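PDB 3FEF: alpha-galacturonidase from Bacillus subtilis, which hydrolyses alpha-1,4-linked galacturonides, releasing galacturonate, with NAD(+) and a manganese ion as cofactors. Local coordinates for residues 105-111 against 271-276; 118-123 against 147-152; 168-172 against 205-209; 345-349 against 359-363; 411-416 against 428-432. All coordinates share one frame; numbering follows the deposited sequence.

All five contacts are largely buried; 1 to 4 gather round the metal site, while contact 5, with the exposed Glu429 at its margin, lies about 25 Å (centre to centre) from the middle of the chain. Contact 3 holds the ion itself. Contact 1 reaches it through Thr110, bonded to the ligand His206 of contact 3, contact 2 through Asn147 and Met149, and contact 4 through Glu363 beside Asn205. The loop of contact 1 runs straight into helix 112-136, which contact 2 packs against the start of helix 149-159; that helix in turn lies on the strands of contact 4. Chemistry follows place: carboxylate and backbone bonds in 1, an arginine and a cis-proline in 2, metal coordination in 3, strand pairing in 4, phenylalanine rings in 5.

Contact 1: 105-111 against 271-276; sequences QSVGDTV and RHLAEF. With SO4 (sulfate ion), chain E.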
# COMPACT_ATOMS: atom_id res chain seq x y z
N GLN A 105 -10.22 8.58 -35.52
CA GLN A 105 -10.80 7.85 -34.42
C GLN A 105 -11.87 6.92 -34.98
O GLN A 105 -12.65 7.31 -35.85
CB GLN A 105 -11.43 8.82 -33.42
CG GLN A 105 -10.43 9.72 -32.72
CD GLN A 105 -11.12 10.73 -31.82
OE1 GLN A 105 -11.19 10.55 -30.61
NE2 GLN A 105 -11.65 11.79 -32.42
N SER A 106 -11.92 5.71 -34.48
CA SER A 106 -12.90 4.76 -34.97
C SER A 106 -14.21 4.87 -34.20
O SER A 106 -15.28 4.62 -34.75
CB SER A 106 -12.34 3.34 -34.90
OG SER A 106 -11.83 3.07 -33.61
N VAL A 107 -14.15 5.23 -32.93
CA VAL A 107 -15.37 5.30 -32.14
C VAL A 107 -15.44 6.63 -31.42
O VAL A 107 -16.47 7.29 -31.45
CB VAL A 107 -15.43 4.19 -31.09
CG1 VAL A 107 -16.81 4.14 -30.44
CG2 VAL A 107 -15.07 2.85 -31.71
N GLY A 108 -14.35 7.00 -30.76
CA GLY A 108 -14.25 8.29 -30.08
C GLY A 108 -15.15 8.51 -28.89
O GLY A 108 -15.51 9.65 -28.60
N ASP A 109 -15.50 7.44 -28.17
CA ASP A 109 -16.38 7.56 -27.01
C ASP A 109 -15.69 7.12 -25.73
O ASP A 109 -16.30 7.10 -24.67
CB ASP A 109 -17.66 6.72 -27.21
CG ASP A 109 -17.38 5.22 -27.25
OD1 ASP A 109 -16.22 4.80 -27.31
OD2 ASP A 109 -18.35 4.42 -27.23
N THR A 110 -14.41 6.80 -25.82
CA THR A 110 -13.70 6.16 -24.74
C THR A 110 -12.39 6.88 -24.41
O THR A 110 -12.27 7.44 -23.34
CB THR A 110 -13.49 4.66 -25.04
OG1 THR A 110 -14.77 4.01 -25.06
CG2 THR A 110 -12.62 3.97 -23.98
N VAL A 111 -11.43 6.88 -25.32
CA VAL A 111 -10.18 7.63 -25.15
C VAL A 111 -9.94 8.51 -26.37
O VAL A 111 -10.88 8.83 -27.10
CB VAL A 111 -8.96 6.73 -24.90
CG1 VAL A 111 -9.04 6.10 -23.52
CG2 VAL A 111 -8.85 5.67 -25.98
N ARG A 271 -12.14 -2.33 -33.37
CA ARG A 271 -12.45 -0.90 -33.45
C ARG A 271 -12.20 -0.17 -32.12
O ARG A 271 -11.93 1.02 -32.11
CB ARG A 271 -13.89 -0.71 -33.92
CG ARG A 271 -14.92 -1.41 -33.01
CD ARG A 271 -16.29 -1.54 -33.65
NE ARG A 271 -16.95 -0.25 -33.84
CZ ARG A 271 -17.86 0.26 -33.01
NH1 ARG A 271 -18.41 1.43 -33.27
NH2 ARG A 271 -18.22 -0.40 -31.92
N HIS A 272 -12.30 -0.88 -31.01
CA HIS A 272 -12.06 -0.27 -29.70
C HIS A 272 -10.60 -0.36 -29.31
O HIS A 272 -10.04 0.60 -28.80
CB HIS A 272 -12.90 -0.94 -28.62
CG HIS A 272 -14.35 -0.62 -28.72
ND1 HIS A 272 -15.32 -1.58 -28.95
CD2 HIS A 272 -15.01 0.56 -28.63
CE1 HIS A 272 -16.50 -1.00 -29.00
NE2 HIS A 272 -16.35 0.30 -28.79
N LEU A 273 -9.99 -1.52 -29.56
CA LEU A 273 -8.59 -1.75 -29.22
C LEU A 273 -7.74 -0.73 -29.93
O LEU A 273 -6.76 -0.21 -29.39
CB LEU A 273 -8.15 -3.15 -29.68
CG LEU A 273 -8.74 -4.36 -28.94
CD1 LEU A 273 -8.38 -5.68 -29.65
CD2 LEU A 273 -8.33 -4.39 -27.45
N ALA A 274 -8.11 -0.47 -31.18
CA ALA A 274 -7.32 0.38 -32.06
C ALA A 274 -7.09 1.78 -31.49
O ALA A 274 -6.15 2.44 -31.87
CB ALA A 274 -7.96 0.47 -33.44
N GLU A 275 -7.92 2.23 -30.57
CA GLU A 275 -7.78 3.60 -30.10
C GLU A 275 -6.82 3.77 -28.92
O GLU A 275 -6.55 4.91 -28.51
CB GLU A 275 -9.16 4.16 -29.74
CG GLU A 275 -10.23 3.81 -30.76
CD GLU A 275 -11.42 4.74 -30.66
OE1 GLU A 275 -12.22 4.61 -29.71
OE2 GLU A 275 -11.53 5.62 -31.55
N PHE A 276 -6.34 2.66 -28.36
CA PHE A 276 -5.58 2.71 -27.10
C PHE A 276 -4.06 2.74 -27.27
O PHE A 276 -3.36 2.99 -26.30
CB PHE A 276 -5.94 1.54 -26.16
CG PHE A 276 -7.25 1.72 -25.46
CD1 PHE A 276 -7.31 2.19 -24.17
CD2 PHE A 276 -8.44 1.41 -26.11
CE1 PHE A 276 -8.50 2.35 -23.53
CE2 PHE A 276 -9.65 1.59 -25.48
CZ PHE A 276 -9.68 2.06 -24.19
S SO4 E . -21.27 1.73 -30.40
O1 SO4 E . -22.45 1.06 -30.95
O2 SO4 E . -20.35 2.11 -31.46
O3 SO4 E . -20.62 0.81 -29.48
O4 SO4 E . -21.69 2.92 -29.67
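Val111 CG2 stands over the centre of the Phe276 ring, 4.0 Å from its centroid and 4° off the normal, a CH-pi contact. Thr110 CG2 meets the same ring obliquely at CZ (3.5 Å), and His272 O lies in its plane at the edge. The guanidinium of Arg271 has Val107 CG2 over one face and a sulfate oxygen at its edge, Arg271 NH1 to O2 2.7 Å; Arg298 also binds this sulfate. The His272 ring carries Arg271 CG on one face and stacks on the metal ligand His206. In the fold, the contact docks the loop between helices 88-96 and 112-136 of the Rossmann-type region onto the short helix that begins at 270 and the type I turn, Leu273 to Phe276, of the C-terminal family region. Glu275 spans the join. Its OE2 takes Val107 N at 3.0 Å, nearly straight at 171° but from above the carboxylate plane, and Gly108 N at 3.2 Å on the syn lone pair; Ser106 N adds a weak third bond. With an alanine here, the Val107 and Gly108 N-H groups would probably lose their shared acceptor, setting the buried loop free to shift. Ser106 OG, placed between its backbone N and carbonyl carbon (chi1 51°), donates a short 2.5 Å bond to Arg271 O, in the carbonyl plane and on a lone pair.

Contact 2: 118-123 against 147-152; sequences RGLRAV and NPMSVC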
# COMPACT_ATOMS: atom_id res chain seq x y z
N ARG A 118 -15.57 14.06 -24.51
CA ARG A 118 -16.84 13.45 -24.13
C ARG A 118 -16.92 13.20 -22.61
O ARG A 118 -17.93 13.50 -21.97
CB ARG A 118 -17.08 12.16 -24.91
CG ARG A 118 -18.44 11.52 -24.70
CD ARG A 118 -18.47 10.21 -25.48
NE ARG A 118 -19.57 9.33 -25.12
CZ ARG A 118 -20.48 8.90 -25.99
NH1 ARG A 118 -20.40 9.28 -27.25
NH2 ARG A 118 -21.46 8.09 -25.58
N GLY A 119 -15.85 12.66 -22.05
CA GLY A 119 -15.83 12.40 -20.62
C GLY A 119 -16.06 13.71 -19.90
O GLY A 119 -16.87 13.82 -18.97
N LEU A 120 -15.35 14.74 -20.34
CA LEU A 120 -15.46 16.04 -19.73
C LEU A 120 -16.94 16.47 -19.66
O LEU A 120 -17.43 16.90 -18.63
CB LEU A 120 -14.68 17.00 -20.59
CG LEU A 120 -13.78 18.02 -19.96
CD1 LEU A 120 -13.13 17.48 -18.69
CD2 LEU A 120 -12.73 18.38 -21.02
N ARG A 121 -17.63 16.36 -20.77
CA ARG A 121 -19.06 16.66 -20.86
C ARG A 121 -19.91 15.78 -19.93
O ARG A 121 -20.90 16.22 -19.36
CB ARG A 121 -19.48 16.44 -22.32
CG ARG A 121 -20.72 17.15 -22.79
CD ARG A 121 -20.69 17.36 -24.34
NE ARG A 121 -20.74 16.11 -25.10
CZ ARG A 121 -19.83 15.74 -25.99
NH1 ARG A 121 -18.81 16.53 -26.26
NH2 ARG A 121 -19.95 14.59 -26.64
N ALA A 122 -19.52 14.53 -19.76
CA ALA A 122 -20.34 13.60 -18.98
C ALA A 122 -20.20 13.82 -17.47
O ALA A 122 -21.10 13.48 -16.71
CB ALA A 122 -19.98 12.14 -19.33
N VAL A 123 -19.07 14.37 -17.04
CA VAL A 123 -18.80 14.51 -15.63
C VAL A 123 -19.95 15.18 -14.86
O VAL A 123 -20.42 14.64 -13.86
CB VAL A 123 -17.44 15.19 -15.35
CG1 VAL A 123 -17.27 15.50 -13.85
CG2 VAL A 123 -16.30 14.29 -15.83
N ASN A 147 -20.90 5.33 -21.93
CA ASN A 147 -19.50 5.63 -22.20
C ASN A 147 -19.24 7.14 -22.13
O ASN A 147 -20.13 7.93 -22.47
CB ASN A 147 -19.13 5.12 -23.58
CG ASN A 147 -19.17 3.61 -23.67
OD1 ASN A 147 -18.69 2.92 -22.78
ND2 ASN A 147 -19.75 3.09 -24.73
N PRO A 148 -18.02 7.56 -21.73
CA PRO A 148 -16.81 6.78 -21.40
C PRO A 148 -16.92 6.12 -20.03
O PRO A 148 -17.03 6.80 -19.00
CB PRO A 148 -15.70 7.83 -21.40
CG PRO A 148 -16.39 9.11 -21.07
CD PRO A 148 -17.78 9.01 -21.67
N MSE A 149 -16.90 4.80 -20.04
CA MSE A 149 -17.28 3.97 -18.90
C MSE A 149 -16.48 4.27 -17.62
O MSE A 149 -17.04 4.46 -16.55
CB MSE A 149 -17.06 2.52 -19.27
CG MSE A 149 -17.17 1.60 -18.10
SE MSE A 149 -18.96 0.90 -18.09
CE MSE A 149 -18.71 -0.55 -19.27
N SER A 150 -15.16 4.30 -17.76
CA SER A 150 -14.26 4.51 -16.63
C SER A 150 -14.43 5.87 -15.97
O SER A 150 -14.37 5.99 -14.76
CB SER A 150 -12.82 4.30 -17.09
OG SER A 150 -12.68 3.01 -17.67
N VAL A 151 -14.65 6.91 -16.76
CA VAL A 151 -14.87 8.23 -16.21
C VAL A 151 -16.23 8.36 -15.54
O VAL A 151 -16.31 8.81 -14.41
CB VAL A 151 -14.72 9.32 -17.31
CG1 VAL A 151 -15.27 10.66 -16.79
CG2 VAL A 151 -13.22 9.44 -17.74
N CYS A 152 -17.31 7.96 -16.23
CA CYS A 152 -18.65 8.07 -15.67
C CYS A 152 -18.76 7.29 -14.39
O CYS A 152 -19.23 7.78 -13.37
CB CYS A 152 -19.70 7.52 -16.65
SG CYS A 152 -19.80 8.47 -18.16
O HOH W 1 -22.88 6.21 -24.14
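Two helices of the Rossmann-type region meet here: helix 112-136, through Arg118 and Gly119, packs against Pro148 at the N-cap of helix 149-159, the helix of the beta-alpha-beta crossover between parallel strands 141-144 and 164-167. Pro148 follows a cis peptide bond, and Asn147 just before it is a probable substrate-binding residue, by analogy with relatives. Gly119 lets the chains close in, its CA lying 3.4 Å from Pro148 CG; a CB built on this glycine would come just as near that carbon, which is tight. The arginine reaches the turn because its chain is extended from CG to NE, with CG anti to the backbone N (chi1 -174°). Arg118 NE donates to Asn147 O at 3.0 Å and 162°. The oxygen lies in the guanidinium plane, but the donor stands well above the carbonyl plane, 61° out of it. Arg118 NH2 adds a weak bond to the same oxygen and another weak one to a water, which also accepts from Asn147 N, so the guanidinium holds Asn147 O directly and reaches Asn147 N only weakly, through the water. Asp109 touches both Asn147 and Arg118, joining the turn to the loop before helix 112-136. One helical turn further on, the packing becomes apolar: Ala122 CB rests on Cys152 SG, while Val123 CG2 and Val151 CG1 meet at 3.9 Å, these two side chains crossing at about a right angle.

Contact 3: 168-172 against 205-209; sequences CCHEV and NHFTW. With MG (magnesium ion), chain G.
Cys169 and His206 meet through a magnesium ion, which both bind with their side chains. The sulfur of Cys169 is anti to the backbone N (chi1 177°), and that puts Cys169 SG 2.6 Å from the metal. His206 binds with NE2 at 2.3 Å, while its ND1 is fixed by Thr110 OG1, a second-shell partner. SG meets the imidazole obliquely. Glu171 CG leans on His206 CD2 at 3.7 Å, and the bend at chi2 (-47°) turns the carboxylate back toward the ion. There Glu171 OE2 accepts a bond from a metal-bound water (2.8 Å), and OE1 is held by Gly269 N. Glu171 N in turn donates to Cys169 SG, 3.4 Å and 168°, steadying the sulfur. Farther along, Val172 CG2 packs on Thr208, whose OG1 bonds to Ala267 O. Three waters complete the five ligands found, one of them also accepting from the N of His170, the probable proton donor. Sulfur and imidazole ligands are consistent with the manganese used in activity assays, and the water positions may be those that substrate oxygens take.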
# COMPACT_ATOMS: atom_id res chain seq x y z
N CYS A 168 -21.26 -1.96 -16.90
CA CYS A 168 -21.38 -3.16 -17.74
C CYS A 168 -21.12 -2.90 -19.21
O CYS A 168 -21.56 -1.91 -19.77
CB CYS A 168 -22.77 -3.78 -17.61
SG CYS A 168 -22.95 -4.67 -16.09
N CYS A 169 -20.46 -3.86 -19.83
CA CYS A 169 -20.05 -3.77 -21.22
C CYS A 169 -20.12 -5.17 -21.81
O CYS A 169 -19.95 -6.15 -21.09
CB CYS A 169 -18.62 -3.25 -21.30
SG CYS A 169 -18.00 -3.17 -22.99
N HIS A 170 -20.38 -5.26 -23.11
CA HIS A 170 -20.55 -6.56 -23.74
C HIS A 170 -19.36 -6.94 -24.63
O HIS A 170 -19.40 -7.96 -25.28
CB HIS A 170 -21.84 -6.62 -24.55
CG HIS A 170 -21.88 -5.64 -25.68
ND1 HIS A 170 -22.93 -4.78 -25.89
CD2 HIS A 170 -20.96 -5.36 -26.64
CE1 HIS A 170 -22.68 -4.02 -26.95
NE2 HIS A 170 -21.49 -4.36 -27.43
N GLU A 171 -18.30 -6.14 -24.64
CA GLU A 171 -17.18 -6.44 -25.52
C GLU A 171 -16.55 -7.80 -25.23
O GLU A 171 -16.23 -8.55 -26.15
CB GLU A 171 -16.11 -5.34 -25.44
CG GLU A 171 -16.46 -4.11 -26.28
CD GLU A 171 -16.93 -4.49 -27.68
OE1 GLU A 171 -16.10 -4.93 -28.50
OE2 GLU A 171 -18.14 -4.34 -27.95
N VAL A 172 -16.38 -8.14 -23.95
CA VAL A 172 -15.75 -9.40 -23.63
C VAL A 172 -16.58 -10.58 -24.18
O VAL A 172 -16.02 -11.61 -24.54
CB VAL A 172 -15.51 -9.54 -22.12
CG1 VAL A 172 -14.91 -10.90 -21.81
CG2 VAL A 172 -14.59 -8.41 -21.60
N ASN A 205 -12.18 -0.73 -19.30
CA ASN A 205 -13.21 -0.90 -20.33
C ASN A 205 -12.72 -0.63 -21.77
O ASN A 205 -12.02 0.36 -22.02
CB ASN A 205 -14.43 -0.01 -20.01
CG ASN A 205 -15.61 -0.28 -20.94
OD1 ASN A 205 -16.14 -1.41 -21.01
ND2 ASN A 205 -16.00 0.74 -21.67
N HIS A 206 -13.08 -1.51 -22.70
CA HIS A 206 -12.61 -1.45 -24.10
C HIS A 206 -11.12 -1.73 -24.28
O HIS A 206 -10.63 -1.70 -25.41
CB HIS A 206 -13.00 -0.13 -24.78
CG HIS A 206 -14.48 0.04 -24.94
ND1 HIS A 206 -15.08 1.27 -25.09
CD2 HIS A 206 -15.49 -0.86 -24.91
CE1 HIS A 206 -16.39 1.11 -25.19
NE2 HIS A 206 -16.66 -0.18 -25.09
N PHE A 207 -10.42 -1.98 -23.19
CA PHE A 207 -9.00 -2.32 -23.23
C PHE A 207 -8.77 -3.45 -22.21
O PHE A 207 -7.98 -3.32 -21.28
CB PHE A 207 -8.14 -1.10 -22.88
CG PHE A 207 -6.68 -1.23 -23.28
CD1 PHE A 207 -6.32 -1.48 -24.60
CD2 PHE A 207 -5.68 -1.08 -22.33
CE1 PHE A 207 -4.97 -1.59 -24.97
CE2 PHE A 207 -4.34 -1.19 -22.68
CZ PHE A 207 -3.99 -1.45 -24.02
N THR A 208 -9.52 -4.53 -22.41
CA THR A 208 -9.53 -5.70 -21.57
C THR A 208 -8.71 -6.84 -22.19
O THR A 208 -8.62 -6.96 -23.41
CB THR A 208 -10.97 -6.23 -21.38
OG1 THR A 208 -11.67 -6.07 -22.62
CG2 THR A 208 -11.70 -5.44 -20.31
N TRP A 209 -8.14 -7.68 -21.33
CA TRP A 209 -7.22 -8.71 -21.78
C TRP A 209 -7.50 -10.01 -21.06
O TRP A 209 -7.86 -10.03 -19.87
CB TRP A 209 -5.78 -8.27 -21.52
CG TRP A 209 -5.45 -7.03 -22.30
CD1 TRP A 209 -5.85 -5.75 -22.02
CD2 TRP A 209 -4.67 -6.96 -23.51
NE1 TRP A 209 -5.37 -4.89 -22.99
CE2 TRP A 209 -4.64 -5.60 -23.90
CE3 TRP A 209 -4.00 -7.91 -24.29
CZ2 TRP A 209 -3.98 -5.17 -25.05
CZ3 TRP A 209 -3.33 -7.48 -25.43
CH2 TRP A 209 -3.32 -6.13 -25.80
MG MG G . -18.64 -1.24 -24.57
O HOH W 2 -20.78 -2.20 -24.24
O HOH W 3 -19.21 -2.13 -26.65
O HOH W 4 -18.68 0.20 -22.72

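Contact 4: 345-349 against 359-363; sequences VNMPN and QAIVE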
# COMPACT_ATOMS: atom_id res chain seq x y z
N VAL A 345 -17.24 -7.11 -14.82
CA VAL A 345 -17.82 -5.82 -14.58
C VAL A 345 -16.76 -4.76 -14.26
O VAL A 345 -15.62 -5.07 -13.94
CB VAL A 345 -18.80 -5.86 -13.38
CG1 VAL A 345 -19.85 -6.95 -13.58
CG2 VAL A 345 -18.04 -6.10 -12.11
N ASN A 346 -17.19 -3.51 -14.31
CA ASN A 346 -16.34 -2.39 -14.01
C ASN A 346 -16.61 -1.89 -12.59
O ASN A 346 -17.74 -1.57 -12.24
CB ASN A 346 -16.57 -1.29 -15.05
CG ASN A 346 -15.93 -1.62 -16.38
OD1 ASN A 346 -14.87 -1.08 -16.70
ND2 ASN A 346 -16.56 -2.52 -17.16
N MSE A 347 -15.55 -1.79 -11.79
CA MSE A 347 -15.63 -1.35 -10.42
C MSE A 347 -14.32 -0.75 -9.95
O MSE A 347 -13.27 -1.05 -10.50
CB MSE A 347 -15.90 -2.56 -9.53
CG MSE A 347 -17.31 -3.03 -9.63
SE MSE A 347 -17.60 -4.33 -8.25
CE MSE A 347 -18.33 -3.05 -6.95
N PRO A 348 -14.36 0.05 -8.88
CA PRO A 348 -13.13 0.59 -8.29
C PRO A 348 -12.12 -0.51 -7.98
O PRO A 348 -12.48 -1.56 -7.42
CB PRO A 348 -13.61 1.23 -6.98
CG PRO A 348 -15.15 1.50 -7.17
CD PRO A 348 -15.58 0.34 -8.08
N ASN A 349 -10.86 -0.26 -8.30
CA ASN A 349 -9.78 -1.22 -8.04
C ASN A 349 -9.42 -1.23 -6.57
O ASN A 349 -9.10 -0.20 -5.99
CB ASN A 349 -8.54 -0.80 -8.87
CG ASN A 349 -7.44 -1.88 -8.90
OD1 ASN A 349 -7.71 -3.07 -8.81
ND2 ASN A 349 -6.18 -1.44 -9.09
N GLN A 359 -8.80 2.47 -6.53
CA GLN A 359 -9.99 3.31 -6.78
C GLN A 359 -10.30 3.48 -8.27
O GLN A 359 -11.44 3.75 -8.64
CB GLN A 359 -9.78 4.69 -6.22
CG GLN A 359 -9.33 4.69 -4.80
CD GLN A 359 -10.50 4.75 -3.91
OE1 GLN A 359 -11.30 3.80 -3.86
NE2 GLN A 359 -10.66 5.88 -3.23
N ALA A 360 -9.29 3.39 -9.12
CA ALA A 360 -9.55 3.56 -10.53
C ALA A 360 -10.52 2.46 -10.96
O ALA A 360 -10.52 1.37 -10.39
CB ALA A 360 -8.26 3.49 -11.33
N ILE A 361 -11.38 2.77 -11.92
CA ILE A 361 -12.37 1.82 -12.45
C ILE A 361 -11.69 0.82 -13.37
O ILE A 361 -11.22 1.18 -14.44
CB ILE A 361 -13.46 2.58 -13.26
CG1 ILE A 361 -14.03 3.73 -12.41
CG2 ILE A 361 -14.58 1.60 -13.75
CD1 ILE A 361 -14.53 3.28 -11.06
N VAL A 362 -11.63 -0.44 -12.93
CA VAL A 362 -11.10 -1.52 -13.76
C VAL A 362 -12.18 -2.60 -14.05
O VAL A 362 -13.17 -2.74 -13.32
CB VAL A 362 -9.86 -2.14 -13.08
CG1 VAL A 362 -8.72 -1.06 -12.93
CG2 VAL A 362 -10.23 -2.65 -11.69
N GLU A 363 -12.00 -3.32 -15.15
CA GLU A 363 -12.90 -4.41 -15.52
C GLU A 363 -12.28 -5.77 -15.20
O GLU A 363 -11.21 -6.09 -15.71
CB GLU A 363 -13.23 -4.31 -17.04
CG GLU A 363 -14.33 -5.29 -17.55
CD GLU A 363 -14.98 -4.84 -18.88
OE1 GLU A 363 -14.82 -3.67 -19.30
OE2 GLU A 363 -15.71 -5.67 -19.49
O HOH W 5 -12.62 0.49 -16.62
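Met347 (a selenomethionine) and Val362 form an antiparallel hydrogen-bonded pair, Met347 N to Val362 O and Val362 N to Met347 O both 3.0 Å. Beyond it, Asn349 N gives to Ala360 O at 2.7 Å, and Gln359 N to Asn349 O, also 2.7 Å. Pro348, lacking an N-H, sits in a non-hydrogen-bonded pair with Ile361. Asn346 ND2 meets Glu363 OE1 at 3.0 Å from above the carboxylate plane, and OE2 accepts from Asn344 ND2. Asn346 ND2 also gives a weak bond to Gly167 O. A water gives one hydrogen to Asn346 OD1 and one to Ile361 O (each 2.7 Å). Asn349 satisfies its amide on the connecting loop, OD1 from Gly351 N and Val353 N, ND2 to Pro357 O. Strand 361-369 is the middle of three antiparallel strands, between 341-348 and 372-375. Helix 149-159 packs on the face of Asn346, Pro348 and Ile361 through Met149, Arg154 and Tyr157, and helix 383-405 touches Ala360.

Contact 5: 411-416 against 428-432; sequences AFQAFL and AEQLF
This is apolar helix-helix packing near the C-terminus, in which Phe412 and Phe415 of helix 408-417 pack against Phe432 of helix 425-435, one over its face and the other at its edge. The short helical segments cross with axes 10.7 Å apart and N-to-C directions 119° apart, wide enough to seat a layer of rings. Phe432 has CG anti to its backbone N (chi1 175°), which sends the ring toward the other helix, where both phenylalanines meet it. Its edge points at the face of Phe415, an edge-to-face pair with centroids 5.2 Å apart and planes at 62°; Phe432 CB also lies over that face, 4.1 Å from the centroid. Against the Phe432 face comes Phe412 CB, a CH-pi contact, while Ala411 CB touches Phe432 CZ at 3.9 Å. A leucine here would probably leave the Phe415 face without its aromatic edge and take from Phe412 CB the ring face it packs on. Round the margin, Phe412 CZ presses on Glu429 CA at 3.5 Å, Leu431 CD2 sits in plane at the Phe415 edge, and Leu416 CD2 meets Ala428 CB at 3.9 Å. Helix 112-136 joins the same core, with Leu120 on Ala411 and Ile117 on Phe432. Phe412, Phe415 and Phe432 thus make an aromatic cluster, uniting two consecutive helices away from the catalytic centre.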
# COMPACT_ATOMS: atom_id res chain seq x y z
N ALA A 411 -7.51 19.13 -17.68
CA ALA A 411 -8.08 18.35 -18.79
C ALA A 411 -7.18 18.39 -20.02
O ALA A 411 -7.07 17.42 -20.76
CB ALA A 411 -9.48 18.86 -19.12
N PHE A 412 -6.54 19.53 -20.25
CA PHE A 412 -5.61 19.65 -21.37
C PHE A 412 -4.36 18.78 -21.17
O PHE A 412 -3.83 18.22 -22.13
CB PHE A 412 -5.21 21.12 -21.60
CG PHE A 412 -4.37 21.33 -22.84
CD1 PHE A 412 -4.77 20.78 -24.05
CD2 PHE A 412 -3.19 22.03 -22.77
CE1 PHE A 412 -4.01 20.94 -25.18
CE2 PHE A 412 -2.41 22.20 -23.89
CZ PHE A 412 -2.82 21.66 -25.11
N GLN A 413 -3.89 18.67 -19.93
CA GLN A 413 -2.81 17.74 -19.60
C GLN A 413 -3.17 16.31 -19.98
O GLN A 413 -2.37 15.61 -20.59
CB GLN A 413 -2.46 17.82 -18.11
CG GLN A 413 -2.04 19.21 -17.68
CD GLN A 413 -0.81 19.66 -18.45
OE1 GLN A 413 -0.74 20.79 -18.93
NE2 GLN A 413 0.15 18.76 -18.58
N ALA A 414 -4.37 15.88 -19.63
CA ALA A 414 -4.81 14.54 -20.02
C ALA A 414 -4.85 14.47 -21.56
O ALA A 414 -4.27 13.55 -22.16
CB ALA A 414 -6.18 14.22 -19.42
N PHE A 415 -5.51 15.44 -22.18
CA PHE A 415 -5.55 15.55 -23.63
C PHE A 415 -4.17 15.35 -24.24
O PHE A 415 -4.01 14.57 -25.19
CB PHE A 415 -6.14 16.90 -24.04
CG PHE A 415 -6.56 16.99 -25.50
CD1 PHE A 415 -5.71 17.52 -26.45
CD2 PHE A 415 -7.83 16.57 -25.90
CE1 PHE A 415 -6.10 17.64 -27.80
CE2 PHE A 415 -8.24 16.67 -27.24
CZ PHE A 415 -7.37 17.21 -28.19
N LEU A 416 -3.17 16.07 -23.71
CA LEU A 416 -1.79 15.95 -24.19
C LEU A 416 -1.15 14.58 -23.94
O LEU A 416 -0.26 14.15 -24.67
CB LEU A 416 -0.90 17.03 -23.53
CG LEU A 416 -1.07 18.50 -23.93
CD1 LEU A 416 -0.03 19.37 -23.19
CD2 LEU A 416 -0.93 18.63 -25.44
N ALA A 428 -2.48 21.24 -30.66
CA ALA A 428 -3.36 20.52 -29.73
C ALA A 428 -4.20 21.47 -28.87
O ALA A 428 -5.38 21.22 -28.59
CB ALA A 428 -2.56 19.57 -28.88
N GLU A 429 -3.59 22.58 -28.45
CA GLU A 429 -4.31 23.53 -27.61
C GLU A 429 -5.44 24.15 -28.40
O GLU A 429 -6.53 24.36 -27.89
CB GLU A 429 -3.37 24.63 -27.10
CG GLU A 429 -3.96 25.50 -26.02
CD GLU A 429 -2.88 26.25 -25.23
OE1 GLU A 429 -1.79 26.52 -25.79
OE2 GLU A 429 -3.13 26.56 -24.04
N GLN A 430 -5.18 24.43 -29.66
CA GLN A 430 -6.20 25.02 -30.51
C GLN A 430 -7.31 24.00 -30.78
O GLN A 430 -8.50 24.29 -30.61
CB GLN A 430 -5.57 25.53 -31.81
CG GLN A 430 -6.56 26.28 -32.69
CD GLN A 430 -6.98 27.60 -32.09
OE1 GLN A 430 -6.15 28.48 -31.88
NE2 GLN A 430 -8.27 27.74 -31.79
N LEU A 431 -6.93 22.79 -31.18
CA LEU A 431 -7.91 21.70 -31.31
C LEU A 431 -8.74 21.54 -30.03
O LEU A 431 -9.96 21.53 -30.07
CB LEU A 431 -7.20 20.38 -31.67
CG LEU A 431 -8.10 19.13 -31.74
CD1 LEU A 431 -9.18 19.33 -32.77
CD2 LEU A 431 -7.28 17.91 -32.07
N PHE A 432 -8.07 21.43 -28.88
CA PHE A 432 -8.76 21.21 -27.61
C PHE A 432 -9.79 22.31 -27.33
O PHE A 432 -10.94 22.02 -27.02
CB PHE A 432 -7.73 21.11 -26.48
CG PHE A 432 -8.33 20.99 -25.08
CD1 PHE A 432 -8.77 19.77 -24.60
CD2 PHE A 432 -8.36 22.09 -24.23
CE1 PHE A 432 -9.29 19.66 -23.30
CE2 PHE A 432 -8.88 21.99 -22.93
CZ PHE A 432 -9.34 20.78 -22.47